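Local coordinates for probable disease resistance protein At5g66900 (PDB 7L7W) that probably acts as a plant helper immune receptor, forming a calcium-permeable cation channel linked to cell death through its N-terminal RPW8-type (CC-R) domain, the part present here, at residues A[26-29]-A[30-34]; A[59-62]-A[63-67]; A[105-108]-A[109-113]. The protein carries 2 engineered substitutions. All coordinates share one frame; numbering follows the deposited sequence.

Contact 1 (A[26-29]-A[30-34]); sequences VVID and EAKKF
Ile28 and Lys32 run side by side along the last turns of helix 20-32, pointing the same way, with the branch methyl CG2 of Ile28 3.9 Å from Lys32 CE. This is a local, one-turn contact, and its firm part is the inner flank. There Ala31 sits one turn after Val27, its CB 3.4 Å from Val27 O, and both residues are buried. The backbone holds the turn regularly: Glu30 N, Ala31 N and Lys32 N bond to Val26 O, Val27 O and Ile28 O.

The outer flank is looser: Val26 and Lys33 are solvent-exposed, and a salt bridge rather than packing joins side chains. Val26 CG1 and Glu30 CG are 4.5 Å apart, and Glu30, bent at chi2 (-58°), swings its carboxylate round to Lys33. Lys33 NZ meets Glu30 OE1 at 2.8 Å, on the syn side but 32° out of the carboxylate plane. The lysine chain passes Asp29 O, 3.5 Å from Lys33 CG. Lys32 instead spends its charge on Glu49.

Around this turn, Val27, Ile28 and Ala31 face Met48 and Val45 of helix 38-60, while Val26, Val27 and Glu30 also lean on helix 70-88.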
ATOM      1  N   VAL A  26     -18.188 -18.835 -10.138  1.00 63.83           N
ATOM      2  CA  VAL A  26     -17.136 -19.040  -9.142  1.00 64.88           C
ATOM      3  C   VAL A  26     -16.268 -17.791  -9.025  1.00 71.23           C
ATOM      4  O   VAL A  26     -15.975 -17.306  -7.920  1.00 68.73           O
ATOM      5  CB  VAL A  26     -16.280 -20.269  -9.484  1.00 64.98           C
ATOM      6  CG1 VAL A  26     -15.029 -20.273  -8.605  1.00 65.34           C
ATOM      7  CG2 VAL A  26     -17.070 -21.547  -9.303  1.00 62.61           C
ATOM      8  N   VAL A  27     -15.850 -17.250 -10.172  1.00 61.46           N
ATOM      9  CA  VAL A  27     -14.958 -16.097 -10.179  1.00 66.26           C
ATOM     10  C   VAL A  27     -15.654 -14.880  -9.570  1.00 66.47           C
ATOM     11  O   VAL A  27     -15.022 -14.067  -8.878  1.00 58.13           O
ATOM     12  CB  VAL A  27     -14.456 -15.842 -11.617  1.00 62.27           C
ATOM     13  CG1 VAL A  27     -13.545 -14.609 -11.690  1.00 59.86           C
ATOM     14  CG2 VAL A  27     -13.699 -17.068 -12.133  1.00 57.90           C
ATOM     15  N   ILE A  28     -16.971 -14.755  -9.787  1.00 64.08           N
ATOM     16  CA  ILE A  28     -17.699 -13.639  -9.192  1.00 61.93           C
ATOM     17  C   ILE A  28     -17.737 -13.784  -7.680  1.00 69.11           C
ATOM     18  O   ILE A  28     -17.427 -12.836  -6.939  1.00 62.59           O
ATOM     19  CB  ILE A  28     -19.117 -13.525  -9.772  1.00 60.35           C
ATOM     20  CG1 ILE A  28     -19.059 -13.206 -11.256  1.00 67.52           C
ATOM     21  CG2 ILE A  28     -19.873 -12.398  -9.090  1.00 58.84           C
ATOM     22  CD1 ILE A  28     -20.436 -13.279 -11.919  1.00 69.78           C
ATOM     23  N   ASP A  29     -18.093 -14.972  -7.188  0.75 68.04           N
ATOM     24  CA  ASP A  29     -18.217 -15.154  -5.748  0.75 66.11           C
ATOM     25  C   ASP A  29     -16.880 -14.989  -5.047  0.75 65.74           C
ATOM     26  O   ASP A  29     -16.841 -14.564  -3.886  0.75 66.78           O
ATOM     27  CB  ASP A  29     -18.818 -16.522  -5.440  0.75 68.58           C
ATOM     28  CG  ASP A  29     -20.189 -16.710  -6.070  0.75 70.63           C
ATOM     29  OD1 ASP A  29     -20.970 -15.725  -6.109  0.75 66.60           O
ATOM     30  OD2 ASP A  29     -20.467 -17.836  -6.543  0.75 67.88           O
ATOM     31  N   GLU A  30     -15.779 -15.313  -5.730  1.00 65.38           N
ATOM     32  CA  GLU A  30     -14.461 -15.093  -5.146  1.00 63.29           C
ATOM     33  C   GLU A  30     -14.065 -13.622  -5.189  1.00 60.78           C
ATOM     34  O   GLU A  30     -13.441 -13.126  -4.248  1.00 57.35           O
ATOM     35  CB  GLU A  30     -13.391 -15.938  -5.842  1.00 64.89           C
ATOM     36  CG  GLU A  30     -13.462 -17.429  -5.560  1.00 71.19           C
ATOM     37  CD  GLU A  30     -13.364 -17.792  -4.086  1.00 84.16           C
ATOM     38  OE1 GLU A  30     -12.824 -16.993  -3.269  1.00 88.71           O
ATOM     39  OE2 GLU A  30     -13.855 -18.892  -3.741  1.00 90.74           O
ATOM     40  N   ALA A  31     -14.384 -12.914  -6.276  1.00 61.23           N
ATOM     41  CA  ALA A  31     -13.996 -11.508  -6.357  1.00 53.12           C
ATOM     42  C   ALA A  31     -14.773 -10.670  -5.361  1.00 61.16           C
ATOM     43  O   ALA A  31     -14.227  -9.730  -4.774  1.00 61.83           O
ATOM     44  CB  ALA A  31     -14.221 -10.966  -7.761  1.00 53.15           C
ATOM     45  N   LYS A  32     -16.057 -10.990  -5.165  1.00 64.79           N
ATOM     46  CA  LYS A  32     -16.899 -10.170  -4.304  1.00 60.42           C
ATOM     47  C   LYS A  32     -16.333 -10.087  -2.886  1.00 66.86           C
ATOM     48  O   LYS A  32     -16.508  -9.062  -2.209  1.00 62.33           O
ATOM     49  CB  LYS A  32     -18.327 -10.721  -4.307  1.00 58.52           C
ATOM     50  CG  LYS A  32     -19.211 -10.109  -5.379  1.00 66.50           C
ATOM     51  CD  LYS A  32     -20.602 -10.735  -5.378  1.00 74.43           C
ATOM     52  CE  LYS A  32     -21.508 -10.088  -6.421  1.00 78.52           C
ATOM     53  NZ  LYS A  32     -22.755 -10.871  -6.653  1.00 77.81           N
ATOM     54  N   LYS A  33     -15.598 -11.123  -2.449  1.00 58.28           N
ATOM     55  CA  LYS A  33     -15.085 -11.181  -1.082  1.00 56.73           C
ATOM     56  C   LYS A  33     -14.157 -10.008  -0.753  1.00 68.70           C
ATOM     57  O   LYS A  33     -14.059  -9.614   0.413  1.00 78.31           O
ATOM     58  CB  LYS A  33     -14.356 -12.511  -0.851  1.00 50.85           C
ATOM     59  CG  LYS A  33     -15.248 -13.750  -0.873  1.00 58.27           C
ATOM     60  CD  LYS A  33     -14.455 -15.030  -0.616  1.00 57.64           C
ATOM     61  CE  LYS A  33     -15.225 -16.284  -1.057  1.00 75.93           C
ATOM     62  NZ  LYS A  33     -14.357 -17.511  -1.018  1.00 78.78           N
ATOM     63  N   PHE A  34     -13.474  -9.434  -1.747  1.00 66.93           N
ATOM     64  CA  PHE A  34     -12.506  -8.354  -1.504  1.00 62.89           C
ATOM     65  C   PHE A  34     -13.187  -6.983  -1.586  1.00 61.87           C
ATOM     66  O   PHE A  34     -12.854  -6.135  -2.424  1.00 64.33           O
ATOM     67  CB  PHE A  34     -11.338  -8.460  -2.492  1.00 58.73           C
ATOM     68  CG  PHE A  34     -10.618  -9.789  -2.439  1.00 55.09           C
ATOM     69  CD1 PHE A  34      -9.912 -10.173  -1.304  1.00 56.25           C
ATOM     70  CD2 PHE A  34     -10.644 -10.650  -3.515  1.00 51.50           C
ATOM     71  CE1 PHE A  34      -9.261 -11.411  -1.249  1.00 67.63           C
ATOM     72  CE2 PHE A  34      -9.987 -11.890  -3.468  1.00 53.67           C
ATOM     73  CZ  PHE A  34      -9.306 -12.275  -2.337  1.00 54.99           C
TER

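Contact 2 (A[59-62]-A[63-67]); sequences DSMQ and KELDF
Met61 and Leu65 are joined twice, by a backbone bond and by their side chains, just where helix 38-60 gives way to the loop leading to helix 70-88. The polar link is the hydrogen bond from Leu65 N to Met61 O, 3.1 Å long. It closes a ring of five residues in which Gln62, Lys63 and Glu64 keep helical backbone angles, although Met61 has already left the helical region. Behind it, Gln62 N makes a weak bond to Asp59 O. A further hydrogen bond leads outward, from Asn126 ND2 of helix 119-127 to Glu64 O.

The apolar contacts fall into two groups. In the first, Met61 and Leu65 cross obliquely: Met61 CB lies 3.7 Å from Leu65 CD1, and the end of the methionine folds back at chi3 (49°), which brings its methyl CE to 3.8 Å from Leu65 CG. The leucine is thus touched near both ends of the methionine chain. Leu65 also packs on Leu122 of helix 119-127.

In the second group Gln62 crosses Phe67 at about a right angle. Its CG, anti to the backbone N (chi1 -154°), reaches the outer end of the ring, 3.4 Å from both Phe67 CZ and Phe67 CE2. Asp59 comes to the same end of the phenylalanine through its backbone, with CA 4.4 Å from Phe67 CZ. The ring meets Phe20 edge-to-face and packs on Val19 as well.

The 61-65 bond is that of an alpha-turn, a single helix-like turn closed by an i to i+4 bond, here built into the connection between two helices of a four-helix bundle.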
ATOM      1  N   ASP A  59     -24.297 -21.413 -22.717  1.00 76.08           N
ATOM      2  CA  ASP A  59     -24.378 -22.789 -22.227  1.00 83.91           C
ATOM      3  C   ASP A  59     -25.694 -23.462 -22.591  1.00 84.16           C
ATOM      4  O   ASP A  59     -25.737 -24.686 -22.736  1.00 85.91           O
ATOM      5  CB  ASP A  59     -24.180 -22.848 -20.713  1.00 83.98           C
ATOM      6  CG  ASP A  59     -22.768 -22.469 -20.280  1.00 95.75           C
ATOM      7  OD1 ASP A  59     -22.276 -21.365 -20.598  1.00 93.59           O
ATOM      8  OD2 ASP A  59     -22.132 -23.289 -19.583  1.00 98.24           O
ATOM      9  N   SER A  60     -26.787 -22.704 -22.666  1.00 79.70           N
ATOM     10  CA  SER A  60     -28.051 -23.312 -23.061  1.00 79.50           C
ATOM     11  C   SER A  60     -28.003 -23.766 -24.510  1.00 84.41           C
ATOM     12  O   SER A  60     -28.701 -24.708 -24.879  1.00 87.90           O
ATOM     13  CB  SER A  60     -29.204 -22.336 -22.843  1.00 76.37           C
ATOM     14  OG  SER A  60     -29.127 -21.269 -23.758  1.00 74.05           O
ATOM     15  N   MET A  61     -27.169 -23.127 -25.332  1.00 77.01           N
ATOM     16  CA  MET A  61     -27.033 -23.459 -26.742  1.00 71.23           C
ATOM     17  C   MET A  61     -25.921 -24.452 -27.011  1.00 74.28           C
ATOM     18  O   MET A  61     -25.264 -24.361 -28.052  1.00 79.09           O
ATOM     19  CB  MET A  61     -26.790 -22.196 -27.557  1.00 69.01           C
ATOM     20  CG  MET A  61     -27.861 -21.147 -27.438  1.00 68.60           C
ATOM     21  SD  MET A  61     -27.355 -19.671 -28.350  1.00 80.74           S
ATOM     22  CE  MET A  61     -26.862 -20.378 -29.921  1.00 83.56           C
ATOM     23  N   GLN A  62     -25.701 -25.417 -26.119  1.00 79.45           N
ATOM     24  CA  GLN A  62     -24.543 -26.293 -26.267  1.00 86.28           C
ATOM     25  C   GLN A  62     -24.627 -27.171 -27.510  1.00 89.99           C
ATOM     26  O   GLN A  62     -23.588 -27.632 -28.001  1.00 85.97           O
ATOM     27  CB  GLN A  62     -24.384 -27.157 -25.017  1.00 94.12           C
ATOM     28  CG  GLN A  62     -22.954 -27.627 -24.753  1.00 94.98           C
ATOM     29  CD  GLN A  62     -22.784 -28.233 -23.363  1.00100.62           C
ATOM     30  OE1 GLN A  62     -23.478 -27.853 -22.408  1.00 92.88           O
ATOM     31  NE2 GLN A  62     -21.854 -29.181 -23.243  1.00103.49           N
ATOM     32  N   LYS A  63     -25.834 -27.402 -28.033  1.00 91.34           N
ATOM     33  CA  LYS A  63     -25.989 -28.176 -29.263  1.00 94.64           C
ATOM     34  C   LYS A  63     -25.658 -27.341 -30.502  1.00 89.56           C
ATOM     35  O   LYS A  63     -24.823 -27.734 -31.325  1.00 90.53           O
ATOM     36  CB  LYS A  63     -27.413 -28.739 -29.353  1.00 92.32           C
ATOM     37  CG  LYS A  63     -27.634 -29.622 -30.584  1.00113.31           C
ATOM     38  CD  LYS A  63     -28.072 -31.036 -30.207  1.00115.32           C
ATOM     39  CE  LYS A  63     -28.479 -31.835 -31.436  1.00106.01           C
ATOM     40  NZ  LYS A  63     -29.722 -31.307 -32.057  1.00111.33           N
ATOM     41  N   GLU A  64     -26.310 -26.182 -30.646  1.00 84.38           N
ATOM     42  CA  GLU A  64     -26.144 -25.329 -31.819  1.00 86.30           C
ATOM     43  C   GLU A  64     -24.738 -24.769 -31.961  1.00 84.86           C
ATOM     44  O   GLU A  64     -24.331 -24.433 -33.080  1.00 79.90           O
ATOM     45  CB  GLU A  64     -27.139 -24.170 -31.769  1.00 86.48           C
ATOM     46  CG  GLU A  64     -28.589 -24.608 -31.774  1.00 91.09           C
ATOM     47  CD  GLU A  64     -29.130 -24.866 -30.375  1.00104.04           C
ATOM     48  OE1 GLU A  64     -28.462 -25.593 -29.605  1.00102.28           O
ATOM     49  OE2 GLU A  64     -30.227 -24.352 -30.044  1.00111.18           O
ATOM     50  N   LEU A  65     -24.002 -24.628 -30.865  1.00 82.66           N
ATOM     51  CA  LEU A  65     -22.627 -24.162 -30.907  1.00 80.31           C
ATOM     52  C   LEU A  65     -21.690 -25.311 -30.580  1.00 77.77           C
ATOM     53  O   LEU A  65     -22.070 -26.273 -29.908  1.00 86.94           O
ATOM     54  CB  LEU A  65     -22.386 -23.015 -29.917  1.00 74.70           C
ATOM     55  CG  LEU A  65     -23.351 -21.831 -29.896  1.00 72.39           C
ATOM     56  CD1 LEU A  65     -23.374 -21.188 -28.523  1.00 70.84           C
ATOM     57  CD2 LEU A  65     -22.965 -20.809 -30.946  1.00 74.35           C
ATOM     58  N   ASP A  66     -20.466 -25.211 -31.068  1.00 69.04           N
ATOM     59  CA  ASP A  66     -19.369 -25.998 -30.533  1.00 85.48           C
ATOM     60  C   ASP A  66     -18.410 -25.038 -29.843  1.00 92.53           C
ATOM     61  O   ASP A  66     -18.023 -24.005 -30.412  1.00 89.22           O
ATOM     62  CB  ASP A  66     -18.647 -26.805 -31.613  1.00 91.35           C
ATOM     63  CG  ASP A  66     -17.595 -25.993 -32.340  1.00 96.30           C
ATOM     64  OD1 ASP A  66     -16.390 -26.330 -32.265  1.00 96.29           O
ATOM     65  OD2 ASP A  66     -17.986 -25.000 -32.982  1.00105.70           O
ATOM     66  N   PHE A  67     -18.046 -25.369 -28.624  1.00 88.63           N
ATOM     67  CA  PHE A  67     -17.231 -24.434 -27.878  1.00 86.72           C
ATOM     68  C   PHE A  67     -15.763 -24.374 -28.373  1.00 85.48           C
ATOM     69  O   PHE A  67     -14.936 -23.695 -27.748  1.00 89.13           O
ATOM     70  CB  PHE A  67     -17.316 -24.793 -26.395  1.00 85.84           C
ATOM     71  CG  PHE A  67     -18.721 -24.753 -25.846  1.00 80.02           C
ATOM     72  CD1 PHE A  67     -19.690 -23.965 -26.445  1.00 80.43           C
ATOM     73  CD2 PHE A  67     -19.069 -25.487 -24.728  1.00 82.65           C
ATOM     74  CE1 PHE A  67     -20.983 -23.915 -25.946  1.00 86.88           C
ATOM     75  CE2 PHE A  67     -20.355 -25.433 -24.221  1.00 90.23           C
ATOM     76  CZ  PHE A  67     -21.315 -24.647 -24.836  1.00 87.56           C
TER

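Contact 3 (A[105-108]-A[109-113]); sequences ERIN and KDMLK
Arg106 and Asp110, one turn apart on helix 97-114, form the salt bridge of this contact, with Arg106 NH1 3.1 Å from Asp110 OD2. The two flat groups do not meet as a coplanar pair. Their planes stand 79° apart, and the other carboxylate oxygen, Asp110 OD1, lies over one face of the guanidinium, 3.6 Å from Arg106 CZ. The arginine is extended from CG to NE and bends at chi4 (-68°), so that a face of the guanidinium is turned to Asp110 OD1. Asp110 OD2 has a second and stronger partner in Arg81 NH2 of helix 70-88, so one carboxylate is shared by two arginines and ties the two helices together. Its negative charge is probably favoured by both.

Beneath the ion pair, four i to i+4 backbone bonds run in sequence. Lys109 N reaches Glu105 O at 2.8 Å, and Asp110 N, Met111 N and Leu112 N go to Arg106 O, Ile107 O and Asn108 O. The one from Asp110 N is nearly straight, at 167°.

The residues are a regular alpha-helical stretch of helix 97-114, a long helix of the four-helix bundle in this RPW8-type domain.

The packing lies on other faces of the helix. Met111, extended beyond CG, carries its methyl CE to 4.3 Å from Ile107 CG2, a loose apolar touch between two buried side chains. Both press on Ala82 of helix 70-88, and the methionine also meets Met48 of helix 38-60. Asn108 and Leu112 lie side by side, pointing the same way; Leu112 CG rests 3.7 Å from the backbone oxygen Asn108 O.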
ATOM      1  N   GLU A 105      -7.839  -4.269 -15.104  1.00 64.76           N
ATOM      2  CA  GLU A 105      -8.580  -3.416 -16.021  1.00 65.30           C
ATOM      3  C   GLU A 105      -8.623  -4.035 -17.411  1.00 68.69           C
ATOM      4  O   GLU A 105      -9.681  -4.061 -18.054  1.00 73.52           O
ATOM      5  CB  GLU A 105      -7.965  -2.018 -16.060  1.00 65.23           C
ATOM      6  CG  GLU A 105      -8.379  -1.156 -14.875  1.00 77.79           C
ATOM      7  CD  GLU A 105      -7.576   0.142 -14.767  1.00 88.58           C
ATOM      8  OE1 GLU A 105      -6.535   0.258 -15.462  1.00 88.86           O
ATOM      9  OE2 GLU A 105      -7.992   1.042 -13.991  1.00 82.99           O
ATOM     10  N   ARG A 106      -7.515  -4.618 -17.868  1.00 64.29           N
ATOM     11  CA  ARG A 106      -7.582  -5.127 -19.222  1.00 69.54           C
ATOM     12  C   ARG A 106      -8.468  -6.359 -19.289  1.00 70.18           C
ATOM     13  O   ARG A 106      -9.220  -6.522 -20.261  1.00 69.01           O
ATOM     14  CB  ARG A 106      -6.207  -5.401 -19.815  1.00 68.99           C
ATOM     15  CG  ARG A 106      -6.346  -5.066 -21.263  1.00 81.28           C
ATOM     16  CD  ARG A 106      -5.098  -4.869 -22.058  1.00 90.45           C
ATOM     17  NE  ARG A 106      -5.481  -4.939 -23.467  1.00106.72           N
ATOM     18  CZ  ARG A 106      -5.914  -6.043 -24.085  1.00111.45           C
ATOM     19  NH1 ARG A 106      -6.005  -7.203 -23.434  1.00 99.98           N
ATOM     20  NH2 ARG A 106      -6.252  -5.988 -25.369  1.00109.46           N
ATOM     21  N   ILE A 107      -8.467  -7.191 -18.237  1.00 65.31           N
ATOM     22  CA  ILE A 107      -9.425  -8.296 -18.216  1.00 64.50           C
ATOM     23  C   ILE A 107     -10.827  -7.740 -18.364  1.00 63.81           C
ATOM     24  O   ILE A 107     -11.588  -8.141 -19.253  1.00 66.09           O
ATOM     25  CB  ILE A 107      -9.282  -9.124 -16.931  1.00 63.81           C
ATOM     26  CG1 ILE A 107      -7.883  -9.757 -16.868  1.00 68.18           C
ATOM     27  CG2 ILE A 107     -10.391 -10.167 -16.853  1.00 59.59           C
ATOM     28  CD1 ILE A 107      -7.655 -10.621 -15.647  1.00 61.96           C
ATOM     29  N   ASN A 108     -11.130  -6.717 -17.561  1.00 65.11           N
ATOM     30  CA  ASN A 108     -12.408  -6.021 -17.625  1.00 62.80           C
ATOM     31  C   ASN A 108     -12.724  -5.616 -19.058  1.00 65.09           C
ATOM     32  O   ASN A 108     -13.775  -5.988 -19.602  1.00 66.92           O
ATOM     33  CB  ASN A 108     -12.345  -4.800 -16.702  1.00 68.78           C
ATOM     34  CG  ASN A 108     -13.683  -4.164 -16.469  1.00 67.33           C
ATOM     35  OD1 ASN A 108     -14.334  -4.437 -15.461  1.00 74.03           O
ATOM     36  ND2 ASN A 108     -14.092  -3.279 -17.376  1.00 68.29           N
ATOM     37  N   LYS A 109     -11.784  -4.917 -19.719  1.00 62.89           N
ATOM     38  CA  LYS A 109     -12.108  -4.410 -21.047  1.00 70.48           C
ATOM     39  C   LYS A 109     -12.434  -5.571 -21.978  1.00 73.05           C
ATOM     40  O   LYS A 109     -13.454  -5.542 -22.680  1.00 72.25           O
ATOM     41  CB  LYS A 109     -10.974  -3.540 -21.612  1.00 62.58           C
ATOM     42  CG  LYS A 109     -11.227  -3.054 -23.068  1.00 85.17           C
ATOM     43  CD  LYS A 109     -12.750  -2.791 -23.314  1.00 96.19           C
ATOM     44  CE  LYS A 109     -13.154  -2.469 -24.754  1.00 92.46           C
ATOM     45  NZ  LYS A 109     -14.623  -2.710 -24.901  1.00 88.00           N
ATOM     46  N   ASP A 110     -11.641  -6.643 -21.906  1.00 72.19           N
ATOM     47  CA  ASP A 110     -11.855  -7.770 -22.802  1.00 71.60           C
ATOM     48  C   ASP A 110     -13.255  -8.336 -22.607  1.00 78.13           C
ATOM     49  O   ASP A 110     -14.013  -8.504 -23.578  1.00 74.12           O
ATOM     50  CB  ASP A 110     -10.772  -8.825 -22.566  1.00 68.77           C
ATOM     51  CG  ASP A 110      -9.384  -8.348 -23.008  1.00 79.79           C
ATOM     52  OD1 ASP A 110      -9.281  -7.211 -23.525  1.00 80.75           O
ATOM     53  OD2 ASP A 110      -8.392  -9.094 -22.825  1.00 78.60           O
ATOM     54  N   MET A 111     -13.654  -8.526 -21.340  1.00 70.37           N
ATOM     55  CA  MET A 111     -14.967  -9.094 -21.075  1.00 69.58           C
ATOM     56  C   MET A 111     -16.043  -8.225 -21.697  1.00 71.36           C
ATOM     57  O   MET A 111     -16.930  -8.726 -22.405  1.00 71.08           O
ATOM     58  CB  MET A 111     -15.185  -9.250 -19.572  1.00 60.61           C
ATOM     59  CG  MET A 111     -14.585 -10.519 -19.004  1.00 58.72           C
ATOM     60  SD  MET A 111     -14.659 -10.607 -17.207  1.00 73.89           S
ATOM     61  CE  MET A 111     -14.076 -12.283 -16.930  1.00 60.56           C
ATOM     62  N   LEU A 112     -15.913  -6.907 -21.537  1.00 69.08           N
ATOM     63  CA  LEU A 112     -16.924  -6.017 -22.082  1.00 72.52           C
ATOM     64  C   LEU A 112     -17.012  -6.155 -23.596  1.00 73.00           C
ATOM     65  O   LEU A 112     -18.116  -6.270 -24.146  1.00 76.59           O
ATOM     66  CB  LEU A 112     -16.636  -4.574 -21.678  1.00 68.80           C
ATOM     67  CG  LEU A 112     -16.990  -4.290 -20.216  1.00 73.22           C
ATOM     68  CD1 LEU A 112     -16.881  -2.812 -19.917  1.00 69.67           C
ATOM     69  CD2 LEU A 112     -18.374  -4.813 -19.856  1.00 70.32           C
ATOM     70  N   LYS A 113     -15.866  -6.197 -24.285  1.00 66.25           N
ATOM     71  CA  LYS A 113     -15.951  -6.311 -25.738  1.00 78.10           C
ATOM     72  C   LYS A 113     -16.600  -7.628 -26.136  1.00 72.34           C
ATOM     73  O   LYS A 113     -17.390  -7.674 -27.086  1.00 70.66           O
ATOM     74  CB  LYS A 113     -14.576  -6.177 -26.395  1.00 76.01           C
ATOM     75  CG  LYS A 113     -14.685  -6.077 -27.922  1.00 86.88           C
ATOM     76  CD  LYS A 113     -13.505  -6.723 -28.648  1.00 92.55           C
ATOM     77  CE  LYS A 113     -13.416  -8.226 -28.368  1.00 95.43           C
ATOM     78  NZ  LYS A 113     -13.917  -9.075 -29.495  1.00 93.20           N
TER

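All three are one-turn contacts, and none touches another. Contacts 1 and 3, with centres about 17 Å apart, are related through shared neighbours: Met48 of helix 38-60 takes Val27 and Ile28 from the first and Met111 from the second, and Ala82 lies against Val27, Ile107 and Met111. Contact 2 lies on the opposite side of the chain's centre, about 26 Å from contact 1 and 23 Å from contact 3, centre to centre. The nearest nickel ion is about 4 Å from the side chain of Ile28; for Met111 and Asp59 a nickel ion is no nearer than about 11 and 13 Å. Glu80 and Asp83 of helix 70-88 bind nickel, and Val27 packs on Asp83.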